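Local coordinates for protein histone-lysine N-methyltransferase, H3 lysine-9 specific SUVH4 (Arabidopsis thaliana, PDB 4QEO) that adds methyl groups to the tail of histone H3, a mark of transcriptional repression, and binds methylated DNA through its SRA domain, at residues Gly58-Arg72 against Tyr177-Lys189. Residues are numbered along the deposited sequence; the frame is centred on the assembly and turned at random.
With nucleotides of chain B.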
loop_
_atom_site.group_PDB
_atom_site.type_symbol
_atom_site.label_atom_id
_atom_site.label_comp_id
_atom_site.label_asym_id
_atom_site.label_seq_id
_atom_site.Cartn_x
_atom_site.Cartn_y
_atom_site.Cartn_z
ATOM N N GLY A 58 18.596 -16.137 -4.609
ATOM C CA GLY A 58 18.790 -14.897 -5.342
ATOM C C GLY A 58 17.568 -13.997 -5.320
ATOM O O GLY A 58 16.757 -14.069 -4.403
ATOM N N ASP A 59 17.420 -13.145 -6.333
ATOM C CA ASP A 59 16.314 -12.188 -6.342
ATOM C C ASP A 59 15.038 -12.843 -6.832
ATOM O O ASP A 59 15.099 -13.753 -7.654
ATOM C CB ASP A 59 16.648 -10.989 -7.234
ATOM C CG ASP A 59 17.469 -9.944 -6.516
ATOM O OD1 ASP A 59 17.059 -9.531 -5.413
ATOM O OD2 ASP A 59 18.528 -9.544 -7.034
ATOM N N LEU A 60 13.890 -12.394 -6.313
ATOM C CA LEU A 60 12.592 -12.817 -6.843
ATOM C C LEU A 60 12.112 -11.754 -7.833
ATOM O O LEU A 60 12.152 -10.562 -7.535
ATOM C CB LEU A 60 11.552 -13.019 -5.715
ATOM C CG LEU A 60 11.496 -14.361 -4.949
ATOM C CD1 LEU A 60 12.851 -14.771 -4.381
ATOM C CD2 LEU A 60 10.453 -14.344 -3.817
ATOM N N PRO A 61 11.688 -12.186 -9.028
ATOM C CA PRO A 61 11.186 -11.238 -10.030
ATOM C C PRO A 61 10.043 -10.422 -9.447
ATOM O O PRO A 61 9.120 -10.970 -8.820
ATOM C CB PRO A 61 10.699 -12.149 -11.161
ATOM C CG PRO A 61 11.591 -13.379 -11.037
ATOM C CD PRO A 61 11.755 -13.566 -9.543
ATOM N N GLY A 62 10.136 -9.108 -9.611
ATOM C CA GLY A 62 9.080 -8.216 -9.169
ATOM C C GLY A 62 9.275 -7.743 -7.740
ATOM O O GLY A 62 8.522 -6.907 -7.262
ATOM N N ILE A 63 10.282 -8.275 -7.050
ATOM C CA ILE A 63 10.632 -7.767 -5.722
ATOM C C ILE A 63 12.015 -7.148 -5.787
ATOM O O ILE A 63 13.040 -7.850 -5.738
ATOM C CB ILE A 63 10.584 -8.865 -4.640
ATOM C CG1 ILE A 63 9.175 -9.463 -4.594
ATOM C CG2 ILE A 63 10.994 -8.297 -3.269
ATOM C CD1 ILE A 63 8.992 -10.589 -3.602
ATOM N N ASP A 64 12.029 -5.828 -5.938
ATOM C CA ASP A 64 13.266 -5.099 -6.152
ATOM C C ASP A 64 13.937 -4.858 -4.824
ATOM O O ASP A 64 13.291 -4.821 -3.776
ATOM C CB ASP A 64 13.003 -3.732 -6.792
ATOM C CG ASP A 64 12.306 -3.824 -8.148
ATOM O OD1 ASP A 64 12.531 -4.794 -8.903
ATOM O OD2 ASP A 64 11.543 -2.887 -8.449
ATOM N N VAL A 65 15.246 -4.689 -4.872
ATOM C CA VAL A 65 15.974 -4.230 -3.706
ATOM C C VAL A 65 15.376 -2.908 -3.230
ATOM O O VAL A 65 15.136 -1.982 -4.023
ATOM C CB VAL A 65 17.483 -4.080 -4.016
ATOM C CG1 VAL A 65 18.234 -3.531 -2.798
ATOM C CG2 VAL A 65 18.060 -5.418 -4.437
ATOM N N GLY A 66 15.116 -2.832 -1.934
ATOM C CA GLY A 66 14.400 -1.710 -1.345
ATOM C C GLY A 66 12.927 -1.984 -1.082
ATOM O O GLY A 66 12.242 -1.188 -0.429
ATOM N N HIS A 67 12.411 -3.092 -1.600
ATOM C CA HIS A 67 10.990 -3.394 -1.399
ATOM C C HIS A 67 10.571 -3.341 0.073
ATOM O O HIS A 67 11.213 -3.951 0.917
ATOM C CB HIS A 67 10.655 -4.775 -1.947
ATOM C CG HIS A 67 9.188 -5.035 -2.012
ATOM N ND1 HIS A 67 8.443 -4.778 -3.142
ATOM C CD2 HIS A 67 8.312 -5.467 -1.070
ATOM C CE1 HIS A 67 7.172 -5.058 -2.901
ATOM N NE2 HIS A 67 7.063 -5.474 -1.652
ATOM N N ARG A 68 9.506 -2.602 0.381
ATOM C CA ARG A 68 9.014 -2.529 1.745
ATOM C C ARG A 68 7.850 -3.482 1.999
ATOM O O ARG A 68 6.825 -3.414 1.330
ATOM C CB ARG A 68 8.559 -1.116 2.076
ATOM C CG ARG A 68 9.670 -0.110 2.200
ATOM C CD ARG A 68 9.224 1.006 3.115
ATOM N NE ARG A 68 10.316 1.883 3.518
ATOM C CZ ARG A 68 10.578 3.056 2.954
ATOM N NH1 ARG A 68 9.833 3.491 1.951
ATOM N NH2 ARG A 68 11.589 3.793 3.396
ATOM N N PHE A 69 8.016 -4.359 2.983
ATOM C CA PHE A 69 6.955 -5.253 3.416
ATOM C C PHE A 69 6.375 -4.688 4.698
ATOM O O PHE A 69 7.106 -4.120 5.505
ATOM C CB PHE A 69 7.496 -6.666 3.675
ATOM C CG PHE A 69 7.934 -7.398 2.436
ATOM C CD1 PHE A 69 7.000 -7.954 1.568
ATOM C CD2 PHE A 69 9.280 -7.555 2.155
ATOM C CE1 PHE A 69 7.414 -8.644 0.431
ATOM C CE2 PHE A 69 9.712 -8.248 1.030
ATOM C CZ PHE A 69 8.785 -8.797 0.165
ATOM N N PHE A 70 5.066 -4.834 4.893
ATOM C CA PHE A 70 4.408 -4.214 6.050
ATOM C C PHE A 70 4.157 -5.198 7.192
ATOM O O PHE A 70 3.649 -4.823 8.248
ATOM C CB PHE A 70 3.133 -3.462 5.603
ATOM C CG PHE A 70 3.439 -2.261 4.745
ATOM C CD1 PHE A 70 3.824 -2.421 3.423
ATOM C CD2 PHE A 70 3.399 -0.990 5.269
ATOM C CE1 PHE A 70 4.142 -1.334 2.639
ATOM C CE2 PHE A 70 3.709 0.102 4.479
ATOM C CZ PHE A 70 4.082 -0.072 3.168
ATOM N N SER A 71 4.571 -6.450 6.989
ATOM C CA SER A 71 4.436 -7.491 8.006
ATOM C C SER A 71 5.270 -8.721 7.620
ATOM O O SER A 71 5.617 -8.876 6.448
ATOM C CB SER A 71 2.966 -7.891 8.158
ATOM O OG SER A 71 2.532 -8.639 7.030
ATOM N N ARG A 72 5.615 -9.576 8.591
ATOM C CA ARG A 72 6.274 -10.854 8.281
ATOM C C ARG A 72 5.328 -11.692 7.408
ATOM O O ARG A 72 5.738 -12.357 6.433
ATOM C CB ARG A 72 6.667 -11.614 9.577
ATOM C CG ARG A 72 7.853 -11.002 10.378
ATOM C CD ARG A 72 9.226 -11.179 9.619
ATOM N NE ARG A 72 9.385 -12.590 9.288
ATOM C CZ ARG A 72 10.134 -13.442 9.982
ATOM N NH1 ARG A 72 10.873 -13.022 11.007
ATOM N NH2 ARG A 72 10.155 -14.719 9.632
ATOM N N TYR A 177 -0.393 4.324 11.987
ATOM C CA TYR A 177 -0.973 3.028 11.705
ATOM C C TYR A 177 -0.028 1.865 11.533
ATOM O O TYR A 177 -0.434 0.741 11.629
ATOM C CB TYR A 177 -1.821 3.151 10.459
ATOM C CG TYR A 177 -2.866 4.212 10.568
ATOM C CD1 TYR A 177 -3.687 4.284 11.666
ATOM C CD2 TYR A 177 -3.032 5.138 9.585
ATOM C CE1 TYR A 177 -4.655 5.247 11.770
ATOM C CE2 TYR A 177 -3.986 6.111 9.690
ATOM C CZ TYR A 177 -4.796 6.159 10.789
ATOM O OH TYR A 177 -5.738 7.124 10.892
ATOM N N THR A 178 1.223 2.149 11.223
ATOM C CA THR A 178 2.185 1.090 10.937
ATOM C C THR A 178 3.277 1.064 11.966
ATOM O O THR A 178 4.077 1.938 12.039
ATOM C CB THR A 178 2.847 1.354 9.603
ATOM O OG1 THR A 178 1.879 1.847 8.681
ATOM C CG2 THR A 178 3.501 0.099 9.068
ATOM N N LYS A 179 3.275 0.068 12.803
ATOM C CA LYS A 179 4.292 -0.048 13.793
ATOM C C LYS A 179 5.683 -0.437 13.296
ATOM O O LYS A 179 6.680 0.031 13.772
ATOM C CB LYS A 179 3.798 -0.982 14.866
ATOM C CG LYS A 179 2.625 -0.408 15.654
ATOM C CD LYS A 179 3.123 0.388 16.838
ATOM C CE LYS A 179 2.033 0.636 17.854
ATOM N NZ LYS A 179 1.771 -0.607 18.608
ATOM N N ARG A 180 5.696 -1.369 12.364
ATOM C CA ARG A 180 6.916 -1.942 11.828
ATOM C C ARG A 180 6.892 -2.184 10.322
ATOM O O ARG A 180 5.871 -2.440 9.753
ATOM C CB ARG A 180 7.261 -3.215 12.558
ATOM C CG ARG A 180 8.750 -3.440 12.589
ATOM C CD ARG A 180 9.277 -3.911 13.928
ATOM N NE ARG A 180 9.628 -5.275 13.742
ATOM C CZ ARG A 180 10.072 -6.085 14.675
ATOM N NH1 ARG A 180 10.242 -5.645 15.905
ATOM N NH2 ARG A 180 10.331 -7.316 14.354
ATOM N N VAL A 181 8.043 -2.055 9.695
ATOM C CA VAL A 181 8.176 -2.310 8.294
ATOM C C VAL A 181 9.449 -3.118 8.040
ATOM O O VAL A 181 10.393 -2.994 8.771
ATOM C CB VAL A 181 8.177 -1.003 7.520
ATOM C CG1 VAL A 181 9.432 -0.238 7.751
ATOM C CG2 VAL A 181 8.007 -1.245 6.060
ATOM N N TYR A 182 9.435 -3.952 7.020
ATOM C CA TYR A 182 10.572 -4.807 6.702
ATOM C C TYR A 182 11.075 -4.438 5.313
ATOM O O TYR A 182 10.319 -4.486 4.356
ATOM C CB TYR A 182 10.139 -6.272 6.755
ATOM C CG TYR A 182 9.749 -6.700 8.149
ATOM C CD1 TYR A 182 8.428 -6.607 8.588
ATOM C CD2 TYR A 182 10.706 -7.176 9.040
ATOM C CE1 TYR A 182 8.066 -6.986 9.888
ATOM C CE2 TYR A 182 10.357 -7.557 10.338
ATOM C CZ TYR A 182 9.039 -7.460 10.756
ATOM O OH TYR A 182 8.694 -7.840 12.049
ATOM N N THR A 183 12.338 -4.041 5.189
ATOM C CA THR A 183 12.838 -3.690 3.865
ATOM C C THR A 183 13.792 -4.763 3.382
ATOM O O THR A 183 14.735 -5.134 4.088
ATOM C CB THR A 183 13.569 -2.338 3.856
ATOM O OG1 THR A 183 14.741 -2.434 4.683
ATOM C CG2 THR A 183 12.646 -1.243 4.383
ATOM N N TYR A 184 13.533 -5.274 2.186
ATOM C CA TYR A 184 14.492 -6.139 1.519
ATOM C C TYR A 184 15.693 -5.307 1.079
ATOM O O TYR A 184 15.552 -4.395 0.259
ATOM C CB TYR A 184 13.839 -6.818 0.309
ATOM C CG TYR A 184 14.839 -7.539 -0.567
ATOM C CD1 TYR A 184 15.762 -8.422 -0.012
ATOM C CD2 TYR A 184 14.849 -7.354 -1.947
ATOM C CE1 TYR A 184 16.693 -9.077 -0.802
ATOM C CE2 TYR A 184 15.770 -8.007 -2.746
ATOM C CZ TYR A 184 16.687 -8.867 -2.170
ATOM O OH TYR A 184 17.607 -9.521 -2.964
ATOM N N ASP A 185 16.878 -5.635 1.596
ATOM C CA ASP A 185 18.038 -4.789 1.389
ATOM C C ASP A 185 19.057 -5.348 0.394
ATOM O O ASP A 185 20.161 -4.808 0.256
ATOM C CB ASP A 185 18.708 -4.492 2.738
ATOM C CG ASP A 185 17.871 -3.560 3.610
ATOM O OD1 ASP A 185 16.945 -2.901 3.080
ATOM O OD2 ASP A 185 18.141 -3.476 4.823
ATOM N N GLY A 186 18.691 -6.427 -0.292
ATOM C CA GLY A 186 19.557 -6.987 -1.321
ATOM C C GLY A 186 20.238 -8.290 -0.940
ATOM O O GLY A 186 20.019 -8.838 0.153
ATOM N N LEU A 187 21.081 -8.790 -1.839
ATOM C CA LEU A 187 21.786 -10.033 -1.594
ATOM C C LEU A 187 23.108 -9.803 -0.829
ATOM O O LEU A 187 23.809 -8.818 -1.066
ATOM C CB LEU A 187 22.066 -10.720 -2.931
ATOM C CG LEU A 187 20.801 -11.000 -3.761
ATOM C CD1 LEU A 187 21.187 -11.431 -5.143
ATOM C CD2 LEU A 187 20.008 -12.122 -3.072
ATOM N N TYR A 188 23.431 -10.721 0.079
ATOM C CA TYR A 188 24.707 -10.726 0.803
ATOM C C TYR A 188 25.324 -12.102 0.667
ATOM O O TYR A 188 24.618 -13.109 0.617
ATOM C CB TYR A 188 24.494 -10.447 2.305
ATOM C CG TYR A 188 24.125 -9.012 2.684
ATOM C CD1 TYR A 188 22.955 -8.413 2.231
ATOM C CD2 TYR A 188 24.942 -8.278 3.553
ATOM C CE1 TYR A 188 22.610 -7.107 2.609
ATOM C CE2 TYR A 188 24.600 -6.973 3.941
ATOM C CZ TYR A 188 23.443 -6.396 3.467
ATOM O OH TYR A 188 23.120 -5.100 3.833
ATOM N N LYS A 189 26.650 -12.162 0.632
ATOM C CA LYS A 189 27.323 -13.431 0.781
ATOM C C LYS A 189 27.608 -13.694 2.245
ATOM O O LYS A 189 27.741 -12.758 3.030
ATOM C CB LYS A 189 28.651 -13.434 0.005
ATOM C CG LYS A 189 29.737 -12.463 0.524
ATOM C CD LYS A 189 31.127 -12.829 -0.119
ATOM C CE LYS A 189 32.312 -11.979 0.403
ATOM N NZ LYS A 189 33.659 -12.393 -0.198
ATOM P P DA B 8 10.972 -10.870 14.080
ATOM O OP1 DA B 8 11.536 -10.650 12.786
ATOM O OP2 DA B 8 10.522 -9.757 14.837
ATOM O "O5'" DA B 8 9.739 -11.798 13.753
ATOM C "C5'" DA B 8 8.732 -12.017 14.722
ATOM C "C4'" DA B 8 7.372 -11.826 14.108
ATOM O "O4'" DA B 8 6.416 -12.562 14.877
ATOM C "C3'" DA B 8 6.882 -10.390 14.150
ATOM O "O3'" DA B 8 5.947 -10.177 13.095
ATOM C "C2'" DA B 8 6.308 -10.292 15.549
ATOM C "C1'" DA B 8 5.864 -11.719 15.867
ATOM N N9 DA B 8 6.260 -12.251 17.165
ATOM C C8 DA B 8 7.402 -12.022 17.883
ATOM N N7 DA B 8 7.472 -12.705 18.996
ATOM C C5 DA B 8 6.304 -13.449 19.003
ATOM C C6 DA B 8 5.779 -14.379 19.916
ATOM N N6 DA B 8 6.394 -14.742 21.038
ATOM N N1 DA B 8 4.594 -14.942 19.621
ATOM C C2 DA B 8 3.974 -14.578 18.497
ATOM N N3 DA B 8 4.367 -13.726 17.559
ATOM C C4 DA B 8 5.553 -13.186 17.878
ATOM P P DT B 9 5.353 -8.810 12.677
ATOM O OP1 DT B 9 4.828 -8.922 11.367
ATOM O OP2 DT B 9 6.308 -7.796 12.984
ATOM O "O5'" DT B 9 4.142 -8.670 13.689
ATOM C "C5'" DT B 9 2.967 -9.467 13.538
ATOM C "C4'" DT B 9 2.083 -9.379 14.759
ATOM O "O4'" DT B 9 2.668 -10.089 15.847
ATOM C "C3'" DT B 9 1.811 -7.975 15.301
ATOM O "O3'" DT B 9 0.560 -7.518 14.817
ATOM C "C2'" DT B 9 1.766 -8.158 16.807
ATOM C "C1'" DT B 9 2.061 -9.630 17.026
ATOM N N1 DT B 9 2.971 -9.932 18.123
ATOM C C2 DT B 9 2.587 -10.859 19.061
ATOM O O2 DT B 9 1.499 -11.398 19.055
ATOM N N3 DT B 9 3.527 -11.121 20.019
ATOM C C4 DT B 9 4.786 -10.576 20.119
ATOM O O4 DT B 9 5.526 -10.924 21.022
ATOM C C5 DT B 9 5.131 -9.631 19.089
ATOM C C7 DT B 9 6.472 -8.972 19.129
ATOM C C6 DT B 9 4.224 -9.372 18.146
#
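A chi1 of 170° swings the Tyr184 ring away from its own backbone N and across to Val65 and Asp59, whereas Arg72, folded back at chi2 and chi3, sets its CD over one face of the Tyr182 ring, a CH-pi contact at 4.1 Å from CD to the ring centroid. The Tyr184 hydroxyl gives a short hydrogen bond to Asp59, 2.5 Å from OH to OD1, on the syn side but 34° out of the plane of a carboxylate turned nearly perpendicular to the ring. Val65 CG2 packs on CE2 of the same ring and Asp64 O lies at its edge beside CD2, while Leu187 CD2 rests against Gly58 CA. On the backbone, Phe69 and Tyr182 form an antiparallel hydrogen-bonded pair with nearly straight bonds, Phe69 N to Tyr182 O at 2.7 Å and Tyr182 N to Phe69 O at 2.8 Å. This pairing adds the short strand 68-69 to the long strand 180-197 in the curved sheet of the SRA domain, directly ahead of helix 72-78. At the start of that helix the DNA backbone is held from both segments: Tyr182 OH donates to OP2 of DT9 of chain B (2.6 Å) and accepts Arg180 NH2, while Arg72 N reaches OP1 of DT9 (3.0 Å) and Arg72 NH1 reaches OP1 of DA8 of chain B. A phenylalanine in place of Tyr182 would probably cost the DT9 phosphate a donor and the Arg180 guanidinium its hydroxyl partner. Arg72 NH2 is held by the carbonyls of His83 and Asn86.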